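Local atomic coordinates of uroporphyrinogen III synthase (Thermus thermophilus, PDB entry 1WCW), a protein that probably catalyses the ring closure of hydroxymethylbilane to uroporphyrinogen III, the cyclic precursor in tetrapyrrole biosynthesis. Residues F36-Y49 against M161-L175. Sequence-based numbering, arbitrary orientation.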
loop_
_atom_site.group_PDB
_atom_site.type_symbol
_atom_site.label_atom_id
_atom_site.label_comp_id
_atom_site.label_asym_id
_atom_site.label_seq_id
_atom_site.Cartn_x
_atom_site.Cartn_y
_atom_site.Cartn_z
ATOM N N PHE A 36 11.880 -3.983 11.634
ATOM C CA PHE A 36 11.662 -2.555 11.893
ATOM C C PHE A 36 10.364 -2.100 11.211
ATOM O O PHE A 36 10.432 -1.378 10.192
ATOM C CB PHE A 36 12.883 -1.726 11.423
ATOM C CG PHE A 36 14.087 -1.890 12.303
ATOM C CD1 PHE A 36 15.214 -2.588 11.898
ATOM C CD2 PHE A 36 14.105 -1.298 13.555
ATOM C CE1 PHE A 36 16.337 -2.660 12.767
ATOM C CE2 PHE A 36 15.221 -1.404 14.373
ATOM C CZ PHE A 36 16.324 -2.087 13.967
ATOM N N PRO A 37 9.202 -2.483 11.742
ATOM C CA PRO A 37 7.959 -2.043 11.094
ATOM C C PRO A 37 7.826 -0.536 11.151
ATOM O O PRO A 37 8.169 0.108 12.147
ATOM C CB PRO A 37 6.839 -2.710 11.896
ATOM C CG PRO A 37 7.506 -3.101 13.190
ATOM C CD PRO A 37 8.961 -3.389 12.889
ATOM N N VAL A 38 7.268 0.041 10.106
ATOM C CA VAL A 38 7.088 1.473 10.052
ATOM C C VAL A 38 5.603 1.825 10.053
ATOM O O VAL A 38 5.278 3.049 9.977
ATOM C CB VAL A 38 7.756 2.108 8.812
ATOM C CG1 VAL A 38 9.276 1.888 8.832
ATOM C CG2 VAL A 38 7.184 1.576 7.514
ATOM N N GLN A 39 4.711 0.854 10.144
ATOM C CA GLN A 39 3.292 1.149 10.114
ATOM C C GLN A 39 2.564 0.387 11.182
ATOM O O GLN A 39 3.041 -0.638 11.727
ATOM C CB GLN A 39 2.659 0.819 8.762
ATOM C CG GLN A 39 2.209 -0.604 8.601
ATOM C CD GLN A 39 2.171 -0.981 7.114
ATOM O OE1 GLN A 39 3.177 -1.375 6.556
ATOM N NE2 GLN A 39 1.007 -0.871 6.486
ATOM N N ALA A 40 1.381 0.886 11.460
ATOM C CA ALA A 40 0.456 0.287 12.366
ATOM C C ALA A 40 -0.856 0.217 11.537
ATOM O O ALA A 40 -1.036 0.980 10.566
ATOM C CB ALA A 40 0.301 1.168 13.515
ATOM N N THR A 41 -1.740 -0.711 11.832
ATOM C CA THR A 41 -2.966 -0.780 11.063
ATOM C C THR A 41 -4.114 -0.963 12.057
ATOM O O THR A 41 -3.984 -1.708 13.040
ATOM C CB THR A 41 -2.883 -1.954 10.054
ATOM O OG1 THR A 41 -1.709 -1.796 9.210
ATOM C CG2 THR A 41 -4.122 -1.970 9.199
ATOM N N GLU A 42 -5.226 -0.247 11.873
ATOM C CA GLU A 42 -6.332 -0.428 12.795
ATOM C C GLU A 42 -7.624 -0.367 12.043
ATOM O O GLU A 42 -7.825 0.449 11.110
ATOM C CB GLU A 42 -6.339 0.637 13.880
ATOM C CG GLU A 42 -6.455 2.048 13.358
ATOM C CD GLU A 42 -6.614 3.103 14.431
ATOM O OE1 GLU A 42 -6.984 4.243 14.068
ATOM O OE2 GLU A 42 -6.368 2.793 15.623
ATOM N N LYS A 43 -8.503 -1.294 12.387
ATOM C CA LYS A 43 -9.808 -1.302 11.749
ATOM C C LYS A 43 -10.614 -0.199 12.354
ATOM O O LYS A 43 -10.529 0.100 13.541
ATOM C CB LYS A 43 -10.564 -2.616 11.991
ATOM C CG LYS A 43 -9.932 -3.857 11.421
ATOM C CD LYS A 43 -9.811 -3.828 9.887
ATOM C CE LYS A 43 -9.314 -5.173 9.343
ATOM N NZ LYS A 43 -9.078 -5.077 7.883
ATOM N N VAL A 44 -11.409 0.463 11.541
ATOM C CA VAL A 44 -12.287 1.506 12.018
ATOM C C VAL A 44 -13.638 0.806 12.448
ATOM O O VAL A 44 -14.212 0.033 11.678
ATOM C CB VAL A 44 -12.579 2.528 10.903
ATOM C CG1 VAL A 44 -13.572 3.497 11.381
ATOM C CG2 VAL A 44 -11.248 3.322 10.501
ATOM N N PRO A 45 -14.133 1.055 13.673
ATOM C CA PRO A 45 -15.389 0.412 14.115
ATOM C C PRO A 45 -16.444 0.799 13.166
ATOM O O PRO A 45 -16.611 1.964 12.792
ATOM C CB PRO A 45 -15.621 0.994 15.512
ATOM C CG PRO A 45 -14.213 1.317 15.974
ATOM C CD PRO A 45 -13.542 1.892 14.719
ATOM N N VAL A 46 -17.271 -0.188 12.800
ATOM C CA VAL A 46 -18.300 0.039 11.841
ATOM C C VAL A 46 -19.234 1.214 12.207
ATOM O O VAL A 46 -19.628 2.054 11.374
ATOM C CB VAL A 46 -19.077 -1.285 11.619
ATOM C CG1 VAL A 46 -20.367 -1.026 10.790
ATOM C CG2 VAL A 46 -18.172 -2.289 10.877
ATOM N N PRO A 47 -19.600 1.312 13.505
ATOM C CA PRO A 47 -20.476 2.455 13.822
ATOM C C PRO A 47 -19.897 3.842 13.493
ATOM O O PRO A 47 -20.641 4.792 13.268
ATOM C CB PRO A 47 -20.714 2.297 15.323
ATOM C CG PRO A 47 -20.592 0.825 15.552
ATOM C CD PRO A 47 -19.467 0.378 14.621
ATOM N N GLU A 48 -18.562 3.960 13.475
ATOM C CA GLU A 48 -17.925 5.250 13.202
ATOM C C GLU A 48 -18.045 5.751 11.782
ATOM O O GLU A 48 -17.887 6.964 11.516
ATOM C CB GLU A 48 -16.443 5.227 13.621
ATOM C CG GLU A 48 -16.253 5.124 15.129
ATOM C CD GLU A 48 -14.795 5.351 15.556
ATOM O OE1 GLU A 48 -14.276 6.474 15.388
ATOM O OE2 GLU A 48 -14.163 4.395 16.045
ATOM N N TYR A 49 -18.338 4.851 10.829
ATOM C CA TYR A 49 -18.534 5.343 9.461
ATOM C C TYR A 49 -19.847 4.855 8.892
ATOM O O TYR A 49 -20.053 4.806 7.695
ATOM C CB TYR A 49 -17.340 4.998 8.545
ATOM C CG TYR A 49 -17.047 3.539 8.343
ATOM C CD1 TYR A 49 -16.432 2.743 9.304
ATOM C CD2 TYR A 49 -17.371 2.937 7.124
ATOM C CE1 TYR A 49 -16.151 1.452 9.079
ATOM C CE2 TYR A 49 -17.075 1.602 6.893
ATOM C CZ TYR A 49 -16.475 0.858 7.842
ATOM O OH TYR A 49 -16.137 -0.431 7.584
ATOM N N MET A 161 -13.765 4.828 4.677
ATOM C CA MET A 161 -12.483 4.377 5.228
ATOM C C MET A 161 -12.755 3.291 6.244
ATOM O O MET A 161 -12.893 3.595 7.486
ATOM C CB MET A 161 -11.785 5.590 5.813
ATOM C CG MET A 161 -10.383 5.268 6.257
ATOM S SD MET A 161 -9.573 6.694 7.105
ATOM C CE MET A 161 -9.472 7.791 5.751
ATOM N N PRO A 162 -12.663 2.051 5.831
ATOM C CA PRO A 162 -12.982 0.954 6.778
ATOM C C PRO A 162 -11.830 0.565 7.703
ATOM O O PRO A 162 -11.997 -0.173 8.713
ATOM C CB PRO A 162 -13.396 -0.192 5.851
ATOM C CG PRO A 162 -12.683 0.109 4.526
ATOM C CD PRO A 162 -12.604 1.607 4.408
ATOM N N TYR A 163 -10.647 1.019 7.343
ATOM C CA TYR A 163 -9.470 0.750 8.176
ATOM C C TYR A 163 -8.448 1.809 7.862
ATOM O O TYR A 163 -8.556 2.552 6.863
ATOM C CB TYR A 163 -8.909 -0.647 7.948
ATOM C CG TYR A 163 -8.227 -0.867 6.603
ATOM C CD1 TYR A 163 -8.959 -1.116 5.460
ATOM C CD2 TYR A 163 -6.871 -0.771 6.474
ATOM C CE1 TYR A 163 -8.369 -1.274 4.196
ATOM C CE2 TYR A 163 -6.248 -0.924 5.237
ATOM C CZ TYR A 163 -6.996 -1.184 4.109
ATOM O OH TYR A 163 -6.400 -1.346 2.873
ATOM N N ARG A 164 -7.431 1.897 8.706
ATOM C CA ARG A 164 -6.407 2.902 8.525
ATOM C C ARG A 164 -5.020 2.349 8.714
ATOM O O ARG A 164 -4.735 1.682 9.697
ATOM C CB ARG A 164 -6.522 4.024 9.560
ATOM C CG ARG A 164 -7.733 4.918 9.549
ATOM C CD ARG A 164 -7.626 5.845 10.777
ATOM N NE ARG A 164 -7.882 7.230 10.433
ATOM C CZ ARG A 164 -7.947 8.193 11.335
ATOM N NH1 ARG A 164 -8.188 9.441 10.955
ATOM N NH2 ARG A 164 -7.757 7.887 12.618
ATOM N N HIS A 165 -4.137 2.652 7.790
ATOM C CA HIS A 165 -2.699 2.389 7.976
ATOM C C HIS A 165 -2.215 3.714 8.507
ATOM O O HIS A 165 -2.547 4.789 7.963
ATOM C CB HIS A 165 -1.980 2.114 6.632
ATOM C CG HIS A 165 -2.209 0.763 6.145
ATOM N ND1 HIS A 165 -2.538 0.435 4.850
ATOM C CD2 HIS A 165 -2.175 -0.410 6.818
ATOM C CE1 HIS A 165 -2.697 -0.868 4.745
ATOM N NE2 HIS A 165 -2.485 -1.407 5.931
ATOM N N LEU A 166 -1.448 3.666 9.583
ATOM C CA LEU A 166 -0.851 4.855 10.154
ATOM C C LEU A 166 0.596 4.624 10.340
ATOM O O LEU A 166 1.042 3.494 10.421
ATOM C CB LEU A 166 -1.356 5.037 11.562
ATOM C CG LEU A 166 -2.872 5.150 11.724
ATOM C CD1 LEU A 166 -3.297 4.947 13.183
ATOM C CD2 LEU A 166 -3.263 6.485 11.224
ATOM N N PRO A 167 1.381 5.669 10.397
ATOM C CA PRO A 167 2.821 5.463 10.635
ATOM C C PRO A 167 3.045 4.989 12.065
ATOM O O PRO A 167 2.166 5.171 12.962
ATOM C CB PRO A 167 3.411 6.861 10.440
ATOM C CG PRO A 167 2.239 7.808 10.824
ATOM C CD PRO A 167 0.996 7.088 10.298
ATOM N N ASP A 168 4.142 4.287 12.306
ATOM C CA ASP A 168 4.534 3.926 13.700
ATOM C C ASP A 168 5.701 4.934 13.896
ATOM O O ASP A 168 6.880 4.636 13.574
ATOM C CB ASP A 168 5.039 2.479 13.733
ATOM C CG ASP A 168 5.434 2.050 15.094
ATOM O OD1 ASP A 168 5.846 2.913 15.867
ATOM O OD2 ASP A 168 5.335 0.839 15.368
ATOM N N PRO A 169 5.424 6.127 14.486
ATOM C CA PRO A 169 6.473 7.131 14.623
ATOM C C PRO A 169 7.721 6.675 15.313
ATOM O O PRO A 169 8.825 6.986 14.847
ATOM C CB PRO A 169 5.769 8.298 15.343
ATOM C CG PRO A 169 4.344 8.085 15.002
ATOM C CD PRO A 169 4.164 6.587 15.097
ATOM N N GLU A 170 7.567 5.990 16.454
ATOM C CA GLU A 170 8.749 5.536 17.171
ATOM C C GLU A 170 9.530 4.491 16.346
ATOM O O GLU A 170 10.785 4.489 16.344
ATOM C CB GLU A 170 8.360 4.956 18.546
ATOM C CG GLU A 170 7.479 5.876 19.441
ATOM C CD GLU A 170 6.078 6.126 18.846
ATOM O OE1 GLU A 170 5.399 5.150 18.419
ATOM O OE2 GLU A 170 5.640 7.305 18.787
ATOM N N GLY A 171 8.765 3.587 15.713
ATOM C CA GLY A 171 9.371 2.559 14.869
ATOM C C GLY A 171 10.169 3.196 13.730
ATOM O O GLY A 171 11.247 2.731 13.390
ATOM N N ILE A 172 9.657 4.253 13.146
ATOM C CA ILE A 172 10.328 4.922 12.049
ATOM C C ILE A 172 11.626 5.518 12.561
ATOM O O ILE A 172 12.672 5.434 11.901
ATOM C CB ILE A 172 9.419 5.990 11.444
ATOM C CG1 ILE A 172 8.299 5.264 10.659
ATOM C CG2 ILE A 172 10.258 7.005 10.587
ATOM C CD1 ILE A 172 6.990 6.125 10.506
ATOM N N LEU A 173 11.588 6.185 13.736
ATOM C CA LEU A 173 12.794 6.793 14.266
ATOM C C LEU A 173 13.850 5.752 14.608
ATOM O O LEU A 173 15.029 5.980 14.339
ATOM C CB LEU A 173 12.442 7.688 15.495
ATOM C CG LEU A 173 11.582 8.922 15.118
ATOM C CD1 LEU A 173 11.345 9.725 16.431
ATOM C CD2 LEU A 173 12.305 9.799 14.058
ATOM N N ARG A 174 13.415 4.583 15.088
ATOM C CA ARG A 174 14.350 3.529 15.409
ATOM C C ARG A 174 14.990 2.996 14.116
ATOM O O ARG A 174 16.201 2.709 14.085
ATOM C CB ARG A 174 13.640 2.391 16.144
ATOM C CG ARG A 174 13.340 2.686 17.611
ATOM C CD ARG A 174 12.938 1.429 18.330
ATOM N NE ARG A 174 11.525 1.425 18.681
ATOM C CZ ARG A 174 10.604 0.694 18.069
ATOM N NH1 ARG A 174 9.341 0.781 18.451
ATOM N NH2 ARG A 174 10.962 -0.121 17.097
ATOM N N LEU A 175 14.205 2.827 13.078
ATOM C CA LEU A 175 14.767 2.372 11.807
ATOM C C LEU A 175 15.708 3.408 11.238
ATOM O O LEU A 175 16.801 3.052 10.740
ATOM C CB LEU A 175 13.629 2.109 10.867
ATOM C CG LEU A 175 14.052 1.662 9.420
ATOM C CD1 LEU A 175 15.039 0.489 9.458
ATOM C CD2 LEU A 175 12.838 1.300 8.619
HETATM O O HOH W 1 10.797 0.013 13.392
HETATM O O HOH W 2 7.261 -0.443 14.728
HETATM O O HOH W 3 3.901 -1.303 14.154
HETATM O O HOH W 4 -14.347 -1.327 9.395
#
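The carbonyl oxygen of Pro162 is gripped twice. Val44 N donates to Pro162 O at 3.0 Å, and a water donates to the same oxygen. That water also donates to Val44 O and accepts from Tyr49 OH, so it ties three residues together. The Tyr49 ring carries Met161 O over one face, and its CZ packs on Pro162 CB. From here strands 39-43 and 163-167 run antiparallel. Two hydrogen-bonded pairs, Ala40 with Leu166 and Glu42 with Arg164, hold them; Arg164 N to Glu42 O is 2.8 Å. This is the two-stranded connection between the two alpha/beta domains of the HemD fold, with both chain crossings side by side. On one face Glu42 and Arg164 point the same way, with carboxylate and guanidinium planes only 7° apart. Their salt bridge is long, 4.0 Å from Glu42 OE1 to Arg164 NH2. On the other face, the His165 ring lies between Tyr163 CE2 and the Gln39 amide, whose plane stands 80° to the ring. Gln39 OE1 accepts a hydrogen bond from Gln194 NE2. An alanine in place of His165 would probably open a gap between Tyr163 and Gln39 and leave the Gln39 amide without its ring neighbour. At the far end Asp168 N donates to Val38 O at 2.9 Å. With its carboxylate anti to the backbone N (chi1 -179°), Asp168 caps helix 169-181 through OD1, which accepts from Gly171 N. A water donates to both Asp168 OD2 and Gln39 O. Beyond this cap, the side chains of Val38 and Ile172 cross at about a right angle, with CB of Val38 against CG1 of Ile172, and Val38 CG1 lies 3.6 Å from Leu175 CD2. Leu175 CD1 packs on Phe36 CB at 3.7 Å.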